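Local coordinates for C2 domain protein (Ramazzottius varieornatus, PDB 7DF2), which binds calcium ions at the loops on one end of a C2 beta sandwich and is probably secreted, with a cellular role that is not established, at residues N46-D51 against Y183-W188; Y146-T151 against I170-E175. One frame throughout, in Å; residues are numbered along the deposited sequence.

Contact 1. Residues N46-D51 against Y183-W188; sequences NVVRLD and YLRYRW. With GLC (alpha-D-glucopyranose), chain B.
Asn46 OD1 takes two N-H groups from the side of the Arg185 guanidinium: NE at 3.0 Å from OD1, in the carbonyl plane and on a lone pair, and NH2 at 3.2 Å from OD1, above that plane and more bent. The oxygen lies near the guanidinium plane, while amide and guanidinium planes stand 67° apart. The arginine turns at chi3 (-57°) to bring NE round to the asparagine beside it. On the amide's other side, ND2 is taken by Asp111 OD1 and Lys112 O, so the amide is held at both ends. A leucine in place of Arg185 would probably leave Asn46 OD1 without these two donors and the amide less firmly fixed in its rotation.

Backbone bonds pair Asn46 with Arg185 in both directions (Asn46 N to Arg185 O, 2.8 Å). Further on, Val48 and Arg49 together face Tyr183 as a classic beta bulge: Val48 N bonds to Tyr183 O and Tyr183 N to Arg49 O. From the bulge itself Arg49, extended from CG to NE, lays its guanidinium in the conformer given here over the Tyr183 ring, centres 3.9 Å apart and planes at 16°, a cation-pi stack. In that conformer Arg49 NH1 meets Glu169 in a salt bridge and gives glucose O4 a weak bond; Val48 CG1 lies 3.7 Å from that O4, and Glu109 OE2 also hydrogen-bonds to this sugar. On the opposite face Val47 CG2 packs against Leu184 CD2 (3.7 Å).

Strand 41-51 runs antiparallel between 107-119 and 181-190, and Leu184 reaches across to Cys148 on strand 139-150 of the second sheet.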
# COMPACT_ATOMS: atom_id res chain seq x y z
N ASN A 46 -4.00 -4.94 -3.85
CA ASN A 46 -3.13 -5.77 -4.67
C ASN A 46 -1.94 -4.93 -5.11
O ASN A 46 -2.11 -3.94 -5.83
CB ASN A 46 -3.90 -6.30 -5.88
CG ASN A 46 -3.08 -7.16 -6.83
OD1 ASN A 46 -3.28 -7.08 -8.05
ND2 ASN A 46 -2.23 -8.03 -6.29
N VAL A 47 -0.74 -5.29 -4.65
CA VAL A 47 0.48 -4.62 -5.07
C VAL A 47 1.00 -5.36 -6.28
O VAL A 47 1.48 -6.50 -6.18
CB VAL A 47 1.51 -4.57 -3.93
CG1 VAL A 47 2.83 -3.96 -4.43
CG2 VAL A 47 0.93 -3.75 -2.78
N VAL A 48 0.88 -4.73 -7.45
CA VAL A 48 1.14 -5.43 -8.71
C VAL A 48 2.63 -5.48 -9.00
O VAL A 48 3.20 -6.56 -9.19
CB VAL A 48 0.38 -4.74 -9.86
CG1 VAL A 48 0.67 -5.44 -11.18
CG2 VAL A 48 -1.14 -4.73 -9.54
N ARG A 49 3.28 -4.32 -9.01
CA ARG A 49 4.71 -4.27 -9.28
C ARG A 49 5.24 -2.93 -8.81
O ARG A 49 4.48 -1.99 -8.55
CB ARG A 49 5.01 -4.50 -10.76
CG ARG A 49 4.41 -3.45 -11.66
CD ARG A 49 4.78 -3.74 -13.12
NE ARG A 49 4.30 -2.65 -13.95
CZ ARG A 49 3.03 -2.49 -14.31
NH1 ARG A 49 2.11 -3.38 -13.92
NH2 ARG A 49 2.68 -1.45 -15.05
N LEU A 50 6.56 -2.85 -8.69
CA LEU A 50 7.25 -1.67 -8.17
C LEU A 50 8.39 -1.36 -9.13
O LEU A 50 9.25 -2.21 -9.36
CB LEU A 50 7.77 -1.95 -6.76
CG LEU A 50 8.32 -0.95 -5.72
CD1 LEU A 50 9.08 0.15 -6.34
CD2 LEU A 50 7.23 -0.41 -4.78
N ASP A 51 8.40 -0.13 -9.66
CA ASP A 51 9.49 0.33 -10.53
C ASP A 51 10.37 1.25 -9.69
O ASP A 51 10.04 2.41 -9.48
CB ASP A 51 8.94 1.05 -11.76
CG ASP A 51 10.05 1.48 -12.74
OD1 ASP A 51 11.24 1.10 -12.54
OD2 ASP A 51 9.73 2.20 -13.70
N TYR A 183 2.56 0.07 -8.66
CA TYR A 183 1.31 -0.12 -9.36
C TYR A 183 0.38 -0.90 -8.46
O TYR A 183 0.75 -1.98 -7.97
CB TYR A 183 1.52 -0.84 -10.69
CG TYR A 183 2.29 0.05 -11.65
CD1 TYR A 183 3.67 0.15 -11.56
CD2 TYR A 183 1.63 0.82 -12.59
CE1 TYR A 183 4.39 1.01 -12.41
CE2 TYR A 183 2.33 1.66 -13.46
CZ TYR A 183 3.71 1.75 -13.35
OH TYR A 183 4.43 2.57 -14.20
N LEU A 184 -0.81 -0.35 -8.22
CA LEU A 184 -1.75 -0.87 -7.23
C LEU A 184 -3.10 -1.14 -7.86
O LEU A 184 -3.49 -0.49 -8.84
CB LEU A 184 -1.94 0.12 -6.07
CG LEU A 184 -0.69 0.52 -5.32
CD1 LEU A 184 -1.02 1.60 -4.29
CD2 LEU A 184 -0.09 -0.71 -4.65
N ARG A 185 -3.83 -2.08 -7.28
CA ARG A 185 -5.26 -2.26 -7.56
C ARG A 185 -5.97 -2.46 -6.24
O ARG A 185 -5.39 -2.96 -5.27
CB ARG A 185 -5.55 -3.48 -8.43
CG ARG A 185 -4.86 -3.52 -9.77
CD ARG A 185 -5.43 -4.66 -10.60
NE ARG A 185 -5.32 -5.97 -9.94
CZ ARG A 185 -5.99 -7.05 -10.34
NH1 ARG A 185 -6.83 -6.96 -11.37
NH2 ARG A 185 -5.83 -8.21 -9.71
N TYR A 186 -7.26 -2.12 -6.20
CA TYR A 186 -8.02 -2.41 -4.99
C TYR A 186 -9.40 -2.91 -5.36
O TYR A 186 -9.89 -2.70 -6.47
CB TYR A 186 -8.15 -1.18 -4.08
CG TYR A 186 -9.04 -0.10 -4.63
CD1 TYR A 186 -8.53 0.88 -5.47
CD2 TYR A 186 -10.39 -0.04 -4.29
CE1 TYR A 186 -9.35 1.89 -5.99
CE2 TYR A 186 -11.22 0.96 -4.80
CZ TYR A 186 -10.69 1.92 -5.64
OH TYR A 186 -11.51 2.90 -6.14
N ARG A 187 -9.98 -3.64 -4.40
CA ARG A 187 -11.39 -4.03 -4.39
C ARG A 187 -11.97 -3.65 -3.04
O ARG A 187 -11.26 -3.60 -2.03
CB ARG A 187 -11.58 -5.56 -4.60
CG ARG A 187 -11.47 -6.02 -6.03
CD ARG A 187 -12.13 -7.36 -6.29
NE ARG A 187 -11.81 -8.36 -5.27
CZ ARG A 187 -12.56 -9.44 -5.02
NH1 ARG A 187 -13.67 -9.64 -5.72
NH2 ARG A 187 -12.21 -10.30 -4.08
N TRP A 188 -13.28 -3.41 -3.00
CA TRP A 188 -13.92 -3.33 -1.70
C TRP A 188 -15.40 -3.65 -1.85
O TRP A 188 -16.01 -3.39 -2.90
CB TRP A 188 -13.72 -1.97 -1.00
CG TRP A 188 -14.13 -0.73 -1.74
CD1 TRP A 188 -14.51 -0.61 -3.06
CD2 TRP A 188 -14.18 0.58 -1.19
NE1 TRP A 188 -14.78 0.71 -3.35
CE2 TRP A 188 -14.60 1.46 -2.22
CE3 TRP A 188 -13.92 1.11 0.08
CZ2 TRP A 188 -14.76 2.83 -2.01
CZ3 TRP A 188 -14.08 2.47 0.28
CH2 TRP A 188 -14.49 3.31 -0.76
C1 GLC B . 2.14 -8.89 -17.31
C2 GLC B . 3.45 -8.09 -17.40
C3 GLC B . 3.82 -7.43 -16.06
C4 GLC B . 2.60 -6.78 -15.41
C5 GLC B . 1.37 -7.68 -15.51
C6 GLC B . 0.14 -7.03 -14.90
O2 GLC B . 4.52 -8.88 -17.86
O3 GLC B . 4.82 -6.45 -16.27
O4 GLC B . 2.85 -6.46 -14.05
O5 GLC B . 1.14 -8.01 -16.87
O6 GLC B . -0.54 -8.02 -14.15
O HOH W 1 7.43 1.49 -15.08

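Contact 2. Residues Y146-T151 against I170-E175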
# COMPACT_ATOMS: atom_id res chain seq x y z
N TYR A 146 4.99 5.39 -0.77
CA TYR A 146 3.97 5.57 -1.80
C TYR A 146 2.61 5.57 -1.12
O TYR A 146 2.34 4.69 -0.30
CB TYR A 146 4.03 4.44 -2.85
CG TYR A 146 5.41 4.18 -3.41
CD1 TYR A 146 6.33 3.40 -2.71
CD2 TYR A 146 5.79 4.70 -4.64
CE1 TYR A 146 7.59 3.16 -3.22
CE2 TYR A 146 7.06 4.47 -5.16
CZ TYR A 146 7.96 3.71 -4.45
OH TYR A 146 9.22 3.48 -4.96
N LYS A 147 1.76 6.55 -1.43
CA LYS A 147 0.42 6.61 -0.85
C LYS A 147 -0.59 6.94 -1.93
O LYS A 147 -0.41 7.91 -2.67
CB LYS A 147 0.34 7.64 0.29
CG LYS A 147 -1.04 7.75 0.93
CD LYS A 147 -1.00 8.61 2.19
CE LYS A 147 -1.02 10.10 1.84
NZ LYS A 147 -0.94 10.95 3.07
N CYS A 148 -1.65 6.15 -1.97
CA CYS A 148 -2.73 6.24 -2.95
C CYS A 148 -4.04 6.16 -2.17
O CYS A 148 -4.18 5.30 -1.30
CB CYS A 148 -2.62 5.08 -3.94
SG CYS A 148 -3.86 4.99 -5.20
N HIS A 149 -4.99 7.05 -2.46
CA HIS A 149 -6.23 7.06 -1.71
C HIS A 149 -7.37 6.33 -2.43
O HIS A 149 -7.55 6.47 -3.64
CB HIS A 149 -6.66 8.50 -1.44
CG HIS A 149 -5.73 9.24 -0.54
ND1 HIS A 149 -5.43 8.79 0.73
CD2 HIS A 149 -5.04 10.39 -0.71
CE1 HIS A 149 -4.59 9.63 1.30
NE2 HIS A 149 -4.34 10.61 0.45
N ILE A 150 -8.14 5.59 -1.65
CA ILE A 150 -9.42 5.05 -2.11
C ILE A 150 -10.51 5.99 -1.59
O ILE A 150 -10.53 6.32 -0.40
CB ILE A 150 -9.63 3.62 -1.60
CG1 ILE A 150 -8.54 2.68 -2.11
CG2 ILE A 150 -11.01 3.11 -1.99
CD1 ILE A 150 -8.39 1.42 -1.26
N THR A 151 -11.39 6.43 -2.49
CA THR A 151 -12.55 7.23 -2.13
C THR A 151 -13.76 6.66 -2.84
O THR A 151 -13.64 5.91 -3.82
CB THR A 151 -12.36 8.72 -2.47
OG1 THR A 151 -12.19 8.86 -3.89
CG2 THR A 151 -11.14 9.30 -1.75
N ILE A 170 -3.33 1.26 -10.81
CA ILE A 170 -3.08 2.66 -10.45
C ILE A 170 -1.58 2.87 -10.32
O ILE A 170 -0.91 2.15 -9.57
CB ILE A 170 -3.78 3.02 -9.13
CG1 ILE A 170 -5.29 2.74 -9.22
CG2 ILE A 170 -3.45 4.47 -8.71
CD1 ILE A 170 -5.97 2.61 -7.87
N ALA A 171 -1.06 3.88 -11.02
CA ALA A 171 0.38 4.18 -11.01
C ALA A 171 0.63 5.16 -9.88
O ALA A 171 0.48 6.38 -10.05
CB ALA A 171 0.83 4.74 -12.35
N CYS A 172 1.04 4.65 -8.73
CA CYS A 172 1.14 5.43 -7.51
C CYS A 172 2.54 6.00 -7.38
O CYS A 172 3.50 5.24 -7.23
CB CYS A 172 0.82 4.57 -6.30
SG CYS A 172 0.55 5.55 -4.87
N ALA A 173 2.66 7.32 -7.42
CA ALA A 173 3.97 7.97 -7.46
C ALA A 173 4.65 7.98 -6.09
O ALA A 173 4.01 8.17 -5.06
CB ALA A 173 3.84 9.41 -7.96
N GLY A 174 5.98 7.84 -6.11
CA GLY A 174 6.74 7.99 -4.88
C GLY A 174 6.65 9.40 -4.32
O GLY A 174 6.55 10.38 -5.07
N GLU A 175 6.68 9.50 -2.99
CA GLU A 175 6.58 10.82 -2.36
C GLU A 175 7.84 11.65 -2.60
O GLU A 175 7.74 12.88 -2.77
CB GLU A 175 6.30 10.70 -0.86
CG GLU A 175 7.49 10.41 0.05
CD GLU A 175 7.13 10.32 1.54
OE1 GLU A 175 6.01 10.72 1.94
OE2 GLU A 175 7.97 9.83 2.32
O HOH W 2 3.16 8.80 -2.45
O HOH W 3 1.17 9.18 -4.71
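Cys172 SG rests 3.3 Å from Cys148 CB and 3.4 Å from Lys147 O, so this sulfur lies close against the facing strand. The Cys148 sulfur, set anti to its own nitrogen (chi1 179°), swings instead to Ile170, where SG meets CG2 at 3.6 Å. In this conformer Cys148 SG and Cys172 SG are 4.5 Å apart, too far for a covalent bond.

Towards the far end of strand 170-173 and in the turn after it, the Tyr146 ring meets mainly backbone: its CD2 is 3.4 Å from Gly174 CA, and Cys172 O also comes up obliquely. The phenol is placed by Ser180, which hydrogen-bonds to its OH, and by Val182 and Leu50 beside it.

The short segments run at 132° to each other, far from a regular antiparallel pair, and two waters bridge their backbones. One accepts from Lys147 N and donates to Ala173 O, 2.8 Å from the latter; the second donates to both Lys147 O and Ala173 O. Further out, each strand is held by its own sheet: Tyr146 and Cys148 bond through their backbones to Val130 and Met128, whereas Ile170 and Cys172 bond to Leu184 and Val182. The contact thus joins the two sheets of the C2 sandwich along their adjoining edges.

Cys148 and Cys172 form a disulfide in a structure of this protein. With Cys172 SG already close to Cys148 CB, a turn about chi1 of Cys148 could probably bring the sulfurs together, consistent with a cross-link that ties the sheets covalently.

How the contacts relate
Contact 2 is nested along the chain inside the loop that contact 1 closes: strand 41-51 comes first, then 139-150, 170-173 and 181-190. Their centres lie about 10 Å apart. Contact 1 is a pairing within the four-stranded antiparallel sheet; contact 2 links that sheet's outermost strand 170-173 to strand 139-150 of the other sheet. Strand 181-190 connects them, lying between 41-51 and 170-173; from it Tyr183 packs on Ala171 and Tyr186 on Ile150. One contact is thus made inside a sheet and the other between the edges of two. The sugar lies beside contact 1, and a calcium ion at the loop end lies about 14 Å from the Tyr146 side chain.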